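Local coordinates for protein HTH-type transcriptional regulator mcbR (Escherichia coli UMEA 3718-1, PDB 4P9F) that represses expression of McbA by binding its promoter region, which prevents colanic acid overproduction and mucoidy, and is important for biofilm formation, at residues Leu18-Leu23 with Tyr162-Ile167; Glu85-Ala90 with Ala135-Ser140; Gln114-Lys119 with Glu123-Val128. All blocks are in the same frame, centred on the assembly; numbering follows the deposited sequence.

Interaction 1 (Leu18-Leu23 with Tyr162-Ile167)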
ATOM      1  N   LEU A  18      -6.809   0.580 -15.372  1.00 28.23           N
ATOM      2  CA  LEU A  18      -5.764   1.508 -14.926  1.00 27.65           C
ATOM      3  C   LEU A  18      -4.409   0.817 -14.955  1.00 23.24           C
ATOM      4  O   LEU A  18      -3.473   1.339 -15.544  1.00 27.00           O
ATOM      5  CB  LEU A  18      -6.068   2.052 -13.527  1.00 23.84           C
ATOM      6  CG  LEU A  18      -7.174   3.111 -13.438  1.00 28.74           C
ATOM      7  CD1 LEU A  18      -7.601   3.304 -11.989  1.00 23.61           C
ATOM      8  CD2 LEU A  18      -6.719   4.465 -14.039  1.00 25.64           C
ATOM      9  N   SER A  19      -4.341  -0.387 -14.390  1.00 24.49           N
ATOM     10  CA  SER A  19      -3.107  -1.159 -14.256  1.00 31.66           C
ATOM     11  C   SER A  19      -2.413  -1.510 -15.575  1.00 34.90           C
ATOM     12  O   SER A  19      -1.173  -1.529 -15.639  1.00 30.22           O
ATOM     13  CB  SER A  19      -3.382  -2.471 -13.519  1.00 34.41           C
ATOM     14  OG  SER A  19      -3.800  -2.208 -12.197  1.00 49.39           O
ATOM     15  N   ILE A  20      -3.194  -1.788 -16.614  1.00 28.15           N
ATOM     16  CA  ILE A  20      -2.611  -2.188 -17.900  1.00 31.25           C
ATOM     17  C   ILE A  20      -2.372  -1.000 -18.837  1.00 33.55           C
ATOM     18  O   ILE A  20      -2.010  -1.181 -20.001  1.00 33.36           O
ATOM     19  CB  ILE A  20      -3.491  -3.207 -18.635  1.00 28.98           C
ATOM     20  CG1 ILE A  20      -4.820  -2.559 -19.042  1.00 30.74           C
ATOM     21  CG2 ILE A  20      -3.688  -4.463 -17.784  1.00 30.57           C
ATOM     22  CD1 ILE A  20      -5.714  -3.458 -19.893  1.00 35.82           C
ATOM     23  N   GLY A  21      -2.566   0.210 -18.319  1.00 28.52           N
ATOM     24  CA  GLY A  21      -2.338   1.429 -19.085  1.00 29.98           C
ATOM     25  C   GLY A  21      -3.400   1.770 -20.121  1.00 30.86           C
ATOM     26  O   GLY A  21      -3.161   2.566 -21.038  1.00 30.70           O
ATOM     27  N   ALA A  22      -4.596   1.212 -19.956  1.00 26.48           N
ATOM     28  CA  ALA A  22      -5.689   1.445 -20.893  1.00 31.42           C
ATOM     29  C   ALA A  22      -6.291   2.847 -20.746  1.00 35.93           C
ATOM     30  O   ALA A  22      -6.916   3.362 -21.670  1.00 37.72           O
ATOM     31  CB  ALA A  22      -6.787   0.375 -20.706  1.00 29.72           C
ATOM     32  N   LEU A  23      -6.073   3.486 -19.604  1.00 31.54           N
ATOM     33  CA  LEU A  23      -6.634   4.821 -19.402  1.00 26.24           C
ATOM     34  C   LEU A  23      -5.520   5.856 -19.441  1.00 31.69           C
ATOM     35  O   LEU A  23      -4.497   5.720 -18.765  1.00 33.89           O
ATOM     36  CB  LEU A  23      -7.384   4.901 -18.069  1.00 27.21           C
ATOM     37  CG  LEU A  23      -8.514   3.870 -17.938  1.00 30.94           C
ATOM     38  CD1 LEU A  23      -9.221   4.012 -16.613  1.00 27.66           C
ATOM     39  CD2 LEU A  23      -9.486   3.992 -19.084  1.00 34.67           C
ATOM     40  N   TYR A 162       1.599   5.021 -22.545  1.00 36.91           N
ATOM     41  CA  TYR A 162       2.624   5.319 -23.540  1.00 38.27           C
ATOM     42  C   TYR A 162       3.010   4.104 -24.392  1.00 37.98           C
ATOM     43  O   TYR A 162       3.305   4.231 -25.583  1.00 39.53           O
ATOM     44  CB  TYR A 162       3.855   5.863 -22.815  1.00 33.06           C
ATOM     45  CG  TYR A 162       5.129   5.908 -23.630  1.00 37.60           C
ATOM     46  CD1 TYR A 162       5.344   6.922 -24.564  1.00 35.07           C
ATOM     47  CD2 TYR A 162       6.125   4.958 -23.452  1.00 44.89           C
ATOM     48  CE1 TYR A 162       6.506   6.984 -25.287  1.00 36.37           C
ATOM     49  CE2 TYR A 162       7.299   5.011 -24.180  1.00 49.20           C
ATOM     50  CZ  TYR A 162       7.482   6.022 -25.098  1.00 42.03           C
ATOM     51  OH  TYR A 162       8.647   6.067 -25.822  1.00 51.11           O
ATOM     52  N   LEU A 163       2.972   2.922 -23.784  1.00 36.95           N
ATOM     53  CA  LEU A 163       3.353   1.682 -24.464  1.00 37.80           C
ATOM     54  C   LEU A 163       2.530   1.374 -25.718  1.00 42.73           C
ATOM     55  O   LEU A 163       3.069   0.886 -26.720  1.00 43.05           O
ATOM     56  CB  LEU A 163       3.244   0.498 -23.497  1.00 42.69           C
ATOM     57  CG  LEU A 163       4.142   0.585 -22.258  1.00 41.47           C
ATOM     58  CD1 LEU A 163       3.924  -0.601 -21.318  1.00 36.71           C
ATOM     59  CD2 LEU A 163       5.600   0.685 -22.685  1.00 43.45           C
ATOM     60  N   TYR A 164       1.236   1.666 -25.668  1.00 39.04           N
ATOM     61  CA  TYR A 164       0.366   1.316 -26.772  1.00 42.68           C
ATOM     62  C   TYR A 164       0.662   2.159 -27.998  1.00 51.45           C
ATOM     63  O   TYR A 164       0.625   1.664 -29.121  1.00 54.20           O
ATOM     64  CB  TYR A 164      -1.103   1.471 -26.363  1.00 40.09           C
ATOM     65  CG  TYR A 164      -1.521   0.479 -25.302  1.00 41.26           C
ATOM     66  CD1 TYR A 164      -1.891  -0.812 -25.649  1.00 41.54           C
ATOM     67  CD2 TYR A 164      -1.534   0.829 -23.954  1.00 41.62           C
ATOM     68  CE1 TYR A 164      -2.263  -1.722 -24.704  1.00 40.82           C
ATOM     69  CE2 TYR A 164      -1.913  -0.087 -22.980  1.00 36.81           C
ATOM     70  CZ  TYR A 164      -2.275  -1.366 -23.368  1.00 42.46           C
ATOM     71  OH  TYR A 164      -2.665  -2.302 -22.440  1.00 34.66           O
ATOM     72  N   GLU A 165       1.049   3.405 -27.770  1.00 52.78           N
ATOM     73  CA  GLU A 165       1.213   4.354 -28.857  1.00 63.03           C
ATOM     74  C   GLU A 165       2.608   4.295 -29.457  1.00 51.71           C
ATOM     75  O   GLU A 165       2.776   4.411 -30.674  1.00 59.01           O
ATOM     76  CB  GLU A 165       0.914   5.776 -28.372  1.00 73.41           C
ATOM     77  N   ALA A 166       3.611   4.068 -28.618  1.00 41.56           N
ATOM     78  CA  ALA A 166       4.976   4.291 -29.065  1.00 45.35           C
ATOM     79  C   ALA A 166       5.864   3.057 -29.150  1.00 49.62           C
ATOM     80  O   ALA A 166       6.861   3.070 -29.870  1.00 54.23           O
ATOM     81  CB  ALA A 166       5.636   5.304 -28.136  1.00 43.66           C
ATOM     82  N   ILE A 167       5.517   1.993 -28.444  1.00 46.49           N
ATOM     83  CA  ILE A 167       6.418   0.844 -28.375  1.00 44.13           C
ATOM     84  C   ILE A 167       6.020  -0.269 -29.327  1.00 50.39           C
ATOM     85  O   ILE A 167       4.883  -0.747 -29.296  1.00 54.84           O
ATOM     86  CB  ILE A 167       6.506   0.283 -26.950  1.00 42.47           C
ATOM     87  CG1 ILE A 167       6.961   1.376 -25.987  1.00 40.29           C
ATOM     88  CG2 ILE A 167       7.439  -0.920 -26.903  1.00 45.11           C
ATOM     89  CD1 ILE A 167       8.265   2.025 -26.362  1.00 40.85           C
TER
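Y164 reaches across from helix 161-166 to the turn that follows helix 6-19, and its hydroxyl OH donates a hydrogen bond of 2.8 Å to the backbone O of I20. The acceptor lies at the edge of the ring, in its plane; the donor sits 30° off the carbonyl plane at a C=O...OH angle of 145°. With CG set opposite the backbone carbonyl carbon (chi1 -67°), the phenol extends toward the turn. I20 stands beside the hydroxyl rather than over the ring: its CB comes 4.0 Å from Y164 OH. Farther down the ring, CE2 of Y164 passes 3.5 Å from the O of G21. This turn is a Schellman motif, with G21 N bonded to the O of L18 and G21 as the C-prime residue at positive phi, which favours glycine. A CB on G21 would also point at Y164 and sit about 3.6 Å from its CE2. The tyrosine thus joins the end of the first helix of the GntR-family DNA-binding region to the FCD region. G21 O accepts a hydrogen bond from ND1 of H161, while E123 and I126 of helix 122-138 pack against Y164.

Interaction 2 (Glu85-Ala90 with Ala135-Ser140)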
ATOM      1  N   GLU A  85      11.027  -2.829  -3.320  1.00 33.51           N
ATOM      2  CA  GLU A  85      11.171  -3.570  -2.069  1.00 29.44           C
ATOM      3  C   GLU A  85      10.067  -4.583  -1.855  1.00 25.96           C
ATOM      4  O   GLU A  85      10.336  -5.701  -1.421  1.00 27.45           O
ATOM      5  CB  GLU A  85      11.235  -2.626  -0.867  1.00 34.70           C
ATOM      6  CG  GLU A  85      12.373  -1.643  -0.944  1.00 45.75           C
ATOM      7  CD  GLU A  85      13.740  -2.319  -0.911  1.00 57.80           C
ATOM      8  OE1 GLU A  85      13.859  -3.423  -0.332  1.00 59.85           O
ATOM      9  OE2 GLU A  85      14.701  -1.735  -1.453  1.00 66.07           O
ATOM     10  N   LEU A  86       8.827  -4.204  -2.159  1.00 21.51           N
ATOM     11  CA  LEU A  86       7.698  -5.084  -1.872  1.00 22.25           C
ATOM     12  C   LEU A  86       7.680  -6.315  -2.764  1.00 23.61           C
ATOM     13  O   LEU A  86       7.405  -7.422  -2.293  1.00 22.87           O
ATOM     14  CB  LEU A  86       6.381  -4.325  -2.025  1.00 21.39           C
ATOM     15  CG  LEU A  86       6.220  -3.139  -1.060  1.00 26.14           C
ATOM     16  CD1 LEU A  86       4.828  -2.474  -1.161  1.00 25.91           C
ATOM     17  CD2 LEU A  86       6.539  -3.546   0.392  1.00 25.76           C
ATOM     18  N   GLU A  87       7.972  -6.130  -4.051  1.00 24.07           N
ATOM     19  CA  GLU A  87       7.921  -7.237  -4.997  1.00 21.85           C
ATOM     20  C   GLU A  87       9.086  -8.225  -4.781  1.00 27.44           C
ATOM     21  O   GLU A  87       8.905  -9.434  -4.889  1.00 25.49           O
ATOM     22  CB  GLU A  87       7.908  -6.698  -6.439  1.00 23.15           C
ATOM     23  CG  GLU A  87       6.597  -5.930  -6.772  1.00 21.92           C
ATOM     24  CD  GLU A  87       6.444  -5.594  -8.258  1.00 30.29           C
ATOM     25  OE1 GLU A  87       6.686  -6.468  -9.114  1.00 31.76           O
ATOM     26  OE2 GLU A  87       6.095  -4.452  -8.566  1.00 27.82           O
ATOM     27  N   LEU A  88      10.259  -7.704  -4.432  1.00 26.30           N
ATOM     28  CA  LEU A  88      11.393  -8.553  -4.109  1.00 27.74           C
ATOM     29  C   LEU A  88      11.116  -9.337  -2.824  1.00 33.77           C
ATOM     30  O   LEU A  88      11.515 -10.494  -2.687  1.00 31.69           O
ATOM     31  CB  LEU A  88      12.666  -7.719  -3.966  1.00 24.48           C
ATOM     32  CG  LEU A  88      13.206  -7.122  -5.275  1.00 34.77           C
ATOM     33  CD1 LEU A  88      14.568  -6.469  -5.065  1.00 29.91           C
ATOM     34  CD2 LEU A  88      13.276  -8.175  -6.348  1.00 35.93           C
HETATM   35  N   MSE A  89      10.435  -8.700  -1.881  1.00 31.32           N
HETATM   36  CA  MSE A  89      10.032  -9.381  -0.650  1.00 36.46           C
HETATM   37  C   MSE A  89       9.022 -10.479  -0.957  1.00 36.30           C
HETATM   38  O   MSE A  89       9.132 -11.603  -0.448  1.00 28.90           O
HETATM   39  CB  MSE A  89       9.423  -8.388   0.355  1.00 32.09           C
HETATM   40  CG  MSE A  89       8.964  -9.014   1.673  1.00 33.79           C
HETATM   41 SE   MSE A  89       7.898  -7.740   2.761  0.76 45.23          SE
HETATM   42  CE  MSE A  89       8.561  -6.073   2.009  1.00 78.48           C
ATOM     43  N   ALA A  90       8.035 -10.144  -1.783  1.00 23.75           N
ATOM     44  CA  ALA A  90       7.039 -11.115  -2.194  1.00 28.42           C
ATOM     45  C   ALA A  90       7.680 -12.313  -2.898  1.00 34.08           C
ATOM     46  O   ALA A  90       7.361 -13.459  -2.586  1.00 31.24           O
ATOM     47  CB  ALA A  90       5.984 -10.460  -3.112  1.00 23.72           C
ATOM     48  N   ALA A 135       0.722 -14.311  -9.753  1.00 31.13           N
ATOM     49  CA  ALA A 135       0.638 -15.725  -9.440  1.00 40.53           C
ATOM     50  C   ALA A 135       1.799 -16.132  -8.541  1.00 39.59           C
ATOM     51  O   ALA A 135       1.638 -16.943  -7.622  1.00 45.27           O
ATOM     52  CB  ALA A 135       0.630 -16.569 -10.721  1.00 30.45           C
ATOM     53  N   ILE A 136       2.971 -15.579  -8.814  1.00 34.57           N
ATOM     54  CA  ILE A 136       4.120 -15.826  -7.960  1.00 36.02           C
ATOM     55  C   ILE A 136       3.870 -15.245  -6.574  1.00 40.14           C
ATOM     56  O   ILE A 136       3.969 -15.952  -5.565  1.00 35.24           O
ATOM     57  CB  ILE A 136       5.414 -15.208  -8.547  1.00 38.33           C
ATOM     58  CG1 ILE A 136       5.775 -15.879  -9.882  1.00 35.46           C
ATOM     59  CG2 ILE A 136       6.569 -15.354  -7.565  1.00 32.73           C
ATOM     60  CD1 ILE A 136       6.869 -15.137 -10.660  1.00 34.19           C
ATOM     61  N   TYR A 137       3.529 -13.956  -6.540  1.00 38.05           N
ATOM     62  CA  TYR A 137       3.438 -13.218  -5.284  1.00 38.95           C
ATOM     63  C   TYR A 137       2.410 -13.815  -4.343  1.00 37.51           C
ATOM     64  O   TYR A 137       2.615 -13.813  -3.131  1.00 33.67           O
ATOM     65  CB  TYR A 137       3.109 -11.745  -5.537  1.00 32.96           C
ATOM     66  CG  TYR A 137       4.121 -11.020  -6.384  1.00 34.09           C
ATOM     67  CD1 TYR A 137       5.405 -11.522  -6.561  1.00 34.89           C
ATOM     68  CD2 TYR A 137       3.790  -9.827  -7.014  1.00 29.24           C
ATOM     69  CE1 TYR A 137       6.335 -10.856  -7.341  1.00 30.77           C
ATOM     70  CE2 TYR A 137       4.709  -9.153  -7.791  1.00 23.64           C
ATOM     71  CZ  TYR A 137       5.984  -9.674  -7.954  1.00 24.92           C
ATOM     72  OH  TYR A 137       6.896  -8.998  -8.746  1.00 27.40           O
ATOM     73  N   HIS A 138       1.317 -14.337  -4.902  1.00 35.12           N
ATOM     74  CA  HIS A 138       0.256 -14.913  -4.092  1.00 32.29           C
ATOM     75  C   HIS A 138       0.743 -16.072  -3.233  1.00 37.41           C
ATOM     76  O   HIS A 138       0.196 -16.300  -2.151  1.00 38.96           O
ATOM     77  CB  HIS A 138      -0.912 -15.384  -4.974  1.00 40.24           C
ATOM     78  CG  HIS A 138      -1.835 -14.285  -5.401  1.00 43.04           C
ATOM     79  ND1 HIS A 138      -2.783 -14.449  -6.387  1.00 52.25           N
ATOM     80  CD2 HIS A 138      -1.979 -13.016  -4.949  1.00 42.04           C
ATOM     81  CE1 HIS A 138      -3.460 -13.322  -6.539  1.00 49.91           C
ATOM     82  NE2 HIS A 138      -2.992 -12.437  -5.679  1.00 41.23           N
ATOM     83  N   ARG A 139       1.766 -16.790  -3.698  1.00 35.61           N
ATOM     84  CA  ARG A 139       2.302 -17.949  -2.962  1.00 43.18           C
ATOM     85  C   ARG A 139       3.181 -17.527  -1.785  1.00 36.86           C
ATOM     86  O   ARG A 139       3.662 -18.371  -1.046  1.00 40.80           O
ATOM     87  CB  ARG A 139       3.076 -18.891  -3.897  1.00 41.58           C
ATOM     88  CG  ARG A 139       2.218 -19.507  -5.008  1.00 47.33           C
ATOM     89  CD  ARG A 139       1.090 -20.345  -4.427  1.00 56.02           C
ATOM     90  NE  ARG A 139       1.605 -21.203  -3.366  1.00 63.81           N
ATOM     91  CZ  ARG A 139       0.948 -22.214  -2.820  1.00 76.13           C
ATOM     92  NH1 ARG A 139      -0.275 -22.526  -3.239  1.00 87.23           N
ATOM     93  NH2 ARG A 139       1.524 -22.925  -1.860  1.00 76.12           N
ATOM     94  N   SER A 140       3.385 -16.223  -1.612  1.00 32.37           N
ATOM     95  CA  SER A 140       4.067 -15.704  -0.421  1.00 29.48           C
ATOM     96  C   SER A 140       3.174 -15.842   0.810  1.00 35.23           C
ATOM     97  O   SER A 140       3.635 -15.659   1.932  1.00 41.53           O
ATOM     98  CB  SER A 140       4.431 -14.233  -0.588  1.00 29.00           C
ATOM     99  OG  SER A 140       3.253 -13.441  -0.608  1.00 33.35           O
TER
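Y137 crosses from the end of helix 122-138 to helix 73-95, meeting A90 near its base and E87 at its tip. Its CB lies 4.0 Å from CB of A90, and that methyl stays close as the ring begins, 3.7 Å from CD1 of Y137, in an oblique approach. A chi1 of -60° sets the ring beside the backbone N and swings it to helix 73-95. CE1 then passes the backbone O of E87, whereas CE2 and CZ run beside the glutamate side chain; CE2 is 3.9 Å from CG of E87. At the tip, OH of Y137 donates a hydrogen bond of 2.6 Å to OE1 of E87, using the anti lone pair of that oxygen. Carboxylate and ring planes stand 65° apart, and CB of E87 also lies 3.4 Å from the hydroxyl. The carboxylate is buried but amply paired: R133 forms a salt bridge to OE1, R83 one to OE2, and W153 a hydrogen bond to OE2, which together probably favour its ionised form. A phenylalanine in place of Y137 would probably keep the packing on A90 but leave OE1 of E87 without its hydroxyl donor. At the base of the residue, the backbone O of Y137 accepts from both N and OG of S140, the latter at 2.6 Å and nearly in line with the carbonyl (171°). CB of S140 in turn rests 3.6 Å from the O of A90. The contact is buried in the helical FCD bundle: W153 of helix 143-156 and L198 of helix 191-210 also pack on Y137, I149 touches A90, and on helix 73-95 L86 meets L86 of the second subunit.

Interaction 3 (Gln114-Lys119 with Glu123-Val128)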
ATOM      1  N   GLN A 114       4.872 -15.188 -24.435  1.00 49.64           N
ATOM      2  CA  GLN A 114       5.606 -15.271 -25.693  1.00 51.14           C
ATOM      3  C   GLN A 114       4.658 -15.139 -26.885  1.00 50.23           C
ATOM      4  O   GLN A 114       4.944 -14.422 -27.850  1.00 48.70           O
ATOM      5  CB  GLN A 114       6.384 -16.592 -25.774  1.00 58.75           C
ATOM      6  CG  GLN A 114       6.981 -16.910 -27.144  1.00 66.29           C
ATOM      7  CD  GLN A 114       8.049 -15.914 -27.577  1.00 73.94           C
ATOM      8  OE1 GLN A 114       8.893 -15.497 -26.780  1.00 73.57           O
ATOM      9  NE2 GLN A 114       8.019 -15.533 -28.850  1.00 77.64           N
ATOM     10  N   GLN A 115       3.522 -15.823 -26.800  1.00 48.34           N
ATOM     11  CA  GLN A 115       2.525 -15.778 -27.868  1.00 54.25           C
ATOM     12  C   GLN A 115       2.051 -14.352 -28.037  1.00 50.99           C
ATOM     13  O   GLN A 115       1.883 -13.880 -29.158  1.00 50.63           O
ATOM     14  CB  GLN A 115       1.354 -16.710 -27.569  1.00 58.03           C
ATOM     15  CG  GLN A 115       1.730 -18.177 -27.541  1.00 61.53           C
ATOM     16  CD  GLN A 115       0.622 -19.029 -26.970  1.00 69.01           C
ATOM     17  OE1 GLN A 115      -0.525 -18.588 -26.863  1.00 73.36           O
ATOM     18  NE2 GLN A 115       0.957 -20.254 -26.588  1.00 73.50           N
ATOM     19  N   ALA A 116       1.840 -13.672 -26.912  1.00 44.32           N
ATOM     20  CA  ALA A 116       1.391 -12.286 -26.945  1.00 42.05           C
ATOM     21  C   ALA A 116       2.397 -11.388 -27.664  1.00 42.83           C
ATOM     22  O   ALA A 116       2.007 -10.535 -28.455  1.00 46.99           O
ATOM     23  CB  ALA A 116       1.132 -11.770 -25.515  1.00 34.78           C
ATOM     24  N   GLN A 117       3.686 -11.576 -27.392  1.00 45.40           N
ATOM     25  CA  GLN A 117       4.728 -10.781 -28.049  1.00 49.04           C
ATOM     26  C   GLN A 117       4.851 -11.113 -29.551  1.00 55.57           C
ATOM     27  O   GLN A 117       5.095 -10.227 -30.382  1.00 47.39           O
ATOM     28  CB  GLN A 117       6.073 -10.974 -27.330  1.00 44.32           C
ATOM     29  CG  GLN A 117       7.192 -10.063 -27.835  1.00 39.63           C
ATOM     30  CD  GLN A 117       7.888 -10.634 -29.071  1.00 50.35           C
ATOM     31  OE1 GLN A 117       7.944 -11.851 -29.253  1.00 59.07           O
ATOM     32  NE2 GLN A 117       8.385  -9.760 -29.937  1.00 51.41           N
ATOM     33  N   GLU A 118       4.668 -12.386 -29.895  1.00 61.63           N
ATOM     34  CA  GLU A 118       4.758 -12.822 -31.289  1.00 60.85           C
ATOM     35  C   GLU A 118       3.572 -12.309 -32.097  1.00 58.73           C
ATOM     36  O   GLU A 118       3.716 -11.909 -33.252  1.00 59.62           O
ATOM     37  CB  GLU A 118       4.827 -14.351 -31.367  1.00 57.87           C
ATOM     38  N   LYS A 119       2.406 -12.301 -31.463  1.00 55.85           N
ATOM     39  CA  LYS A 119       1.186 -11.800 -32.073  1.00 61.32           C
ATOM     40  C   LYS A 119       1.190 -10.272 -32.127  1.00 62.34           C
ATOM     41  O   LYS A 119       0.410  -9.670 -32.863  1.00 53.39           O
ATOM     42  CB  LYS A 119      -0.033 -12.298 -31.286  1.00 65.95           C
ATOM     43  CG  LYS A 119      -0.289 -13.799 -31.408  1.00 69.99           C
ATOM     44  CD  LYS A 119      -1.321 -14.290 -30.389  1.00 66.48           C
ATOM     45  CE  LYS A 119      -2.594 -13.475 -30.409  1.00 68.38           C
ATOM     46  NZ  LYS A 119      -3.515 -13.863 -29.295  1.00 68.74           N
ATOM     47  N   GLU A 123      -1.557  -5.292 -25.172  1.00 40.30           N
ATOM     48  CA  GLU A 123      -2.375  -5.394 -23.963  1.00 40.09           C
ATOM     49  C   GLU A 123      -2.188  -6.745 -23.258  1.00 32.81           C
ATOM     50  O   GLU A 123      -2.057  -6.807 -22.036  1.00 34.88           O
ATOM     51  CB  GLU A 123      -3.845  -5.157 -24.290  1.00 39.16           C
ATOM     52  CG  GLU A 123      -4.716  -5.228 -23.057  1.00 41.51           C
ATOM     53  CD  GLU A 123      -6.189  -5.049 -23.382  1.00 55.51           C
ATOM     54  OE1 GLU A 123      -6.504  -4.805 -24.565  1.00 63.35           O
ATOM     55  OE2 GLU A 123      -7.025  -5.172 -22.463  1.00 60.43           O
ATOM     56  N   GLN A 124      -2.147  -7.810 -24.047  1.00 35.24           N
ATOM     57  CA  GLN A 124      -1.939  -9.158 -23.541  1.00 34.17           C
ATOM     58  C   GLN A 124      -0.538  -9.339 -22.963  1.00 33.39           C
ATOM     59  O   GLN A 124      -0.368 -10.012 -21.953  1.00 39.94           O
ATOM     60  CB  GLN A 124      -2.190 -10.164 -24.664  1.00 36.18           C
ATOM     61  CG  GLN A 124      -3.599 -10.703 -24.660  1.00 54.19           C
ATOM     62  CD  GLN A 124      -3.897 -11.518 -23.409  1.00 65.29           C
ATOM     63  OE1 GLN A 124      -4.382 -10.991 -22.394  1.00 60.91           O
ATOM     64  NE2 GLN A 124      -3.617 -12.820 -23.480  1.00 69.70           N
ATOM     65  N   ILE A 125       0.458  -8.720 -23.584  1.00 32.94           N
ATOM     66  CA  ILE A 125       1.812  -8.703 -23.030  1.00 34.16           C
ATOM     67  C   ILE A 125       1.813  -8.081 -21.627  1.00 38.15           C
ATOM     68  O   ILE A 125       2.381  -8.612 -20.665  1.00 36.37           O
ATOM     69  CB  ILE A 125       2.781  -7.894 -23.918  1.00 37.53           C
ATOM     70  CG1 ILE A 125       2.993  -8.588 -25.267  1.00 43.25           C
ATOM     71  CG2 ILE A 125       4.122  -7.659 -23.187  1.00 29.22           C
ATOM     72  CD1 ILE A 125       3.864  -7.804 -26.201  1.00 41.05           C
ATOM     73  N   ILE A 126       1.177  -6.926 -21.525  1.00 32.36           N
ATOM     74  CA  ILE A 126       1.108  -6.243 -20.250  1.00 33.06           C
ATOM     75  C   ILE A 126       0.328  -7.079 -19.237  1.00 32.75           C
ATOM     76  O   ILE A 126       0.791  -7.301 -18.117  1.00 30.76           O
ATOM     77  CB  ILE A 126       0.469  -4.862 -20.424  1.00 39.38           C
ATOM     78  CG1 ILE A 126       1.403  -3.987 -21.275  1.00 36.84           C
ATOM     79  CG2 ILE A 126       0.227  -4.214 -19.080  1.00 35.47           C
ATOM     80  CD1 ILE A 126       0.829  -2.629 -21.643  1.00 37.14           C
ATOM     81  N   ASN A 127      -0.824  -7.590 -19.659  1.00 31.88           N
ATOM     82  CA  ASN A 127      -1.687  -8.339 -18.761  1.00 32.93           C
ATOM     83  C   ASN A 127      -1.079  -9.652 -18.284  1.00 39.03           C
ATOM     84  O   ASN A 127      -1.136  -9.974 -17.091  1.00 33.67           O
ATOM     85  CB  ASN A 127      -3.041  -8.608 -19.418  1.00 31.96           C
ATOM     86  CG  ASN A 127      -4.026  -9.241 -18.447  1.00 42.66           C
ATOM     87  OD1 ASN A 127      -4.236  -8.730 -17.339  1.00 41.35           O
ATOM     88  ND2 ASN A 127      -4.648 -10.336 -18.857  1.00 34.19           N
ATOM     89  N   VAL A 128      -0.494 -10.407 -19.208  1.00 33.90           N
ATOM     90  CA  VAL A 128       0.113 -11.678 -18.833  1.00 42.13           C
ATOM     91  C   VAL A 128       1.324 -11.446 -17.901  1.00 39.16           C
ATOM     92  O   VAL A 128       1.521 -12.212 -16.958  1.00 33.34           O
ATOM     93  CB  VAL A 128       0.522 -12.511 -20.079  1.00 39.71           C
ATOM     94  CG1 VAL A 128       1.247 -13.773 -19.662  1.00 36.17           C
ATOM     95  CG2 VAL A 128      -0.722 -12.893 -20.884  1.00 43.17           C
TER
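The CA atoms of A116 and I125 are the nearest pair across segments 114-119 and 123-128, 5.3 Å apart. The two helical segments run nearly antiparallel, with 161° between their N-to-C directions, and their axes come within 8.3 Å. The small side chain of A116 suits this close spacing. Its CB points at the other helix and lies 3.7 Å from the backbone N of I125 and at the same distance from CG1 of I125; CB of Q124 flanks the methyl at 3.8 Å. I125 continues the contact along helix 100-119. Its extended chain brings CD1 alongside the backbone of Q117, 3.6 Å from CA, with CB of Q117 at 4.0 Å. Q117 therefore offers its backbone and the base of its side chain to the isoleucine. Its amide turns away: CG is anti to the backbone N (chi1 -173°), the chain bends at the next bond, and NE2 donates to the backbone O of P169. The cross-helix contact is thus made by packing, without a hydrogen bond between the segments. L113, one turn earlier on helix 100-119, also touches I125. Two successive helices joined by a short turn and packed antiparallel make this a helical hairpin, here part of the all-helical FCD bundle.

Overall arrangement
From the N terminus, helix 6-19 leads into the turn of interaction 1, whose partner lies far along the chain on helix 161-166; this contact closes the widest loop and ties the GntR-family DNA-binding region to the FCD region. Interaction 2 is nested inside that loop, linking helix 73-95 to the end of helix 122-138. Interaction 3 is nested in turn within interaction 2 and closes a short hairpin between helices 100-119 and 122-138. None cross. Helix 122-138 serves both inner contacts, whose centres are 22 Å apart. Its earlier part also touches interaction 1, E123 meeting the side chain of I20. Interactions 1 and 2 lie on opposite sides of the chain's centre.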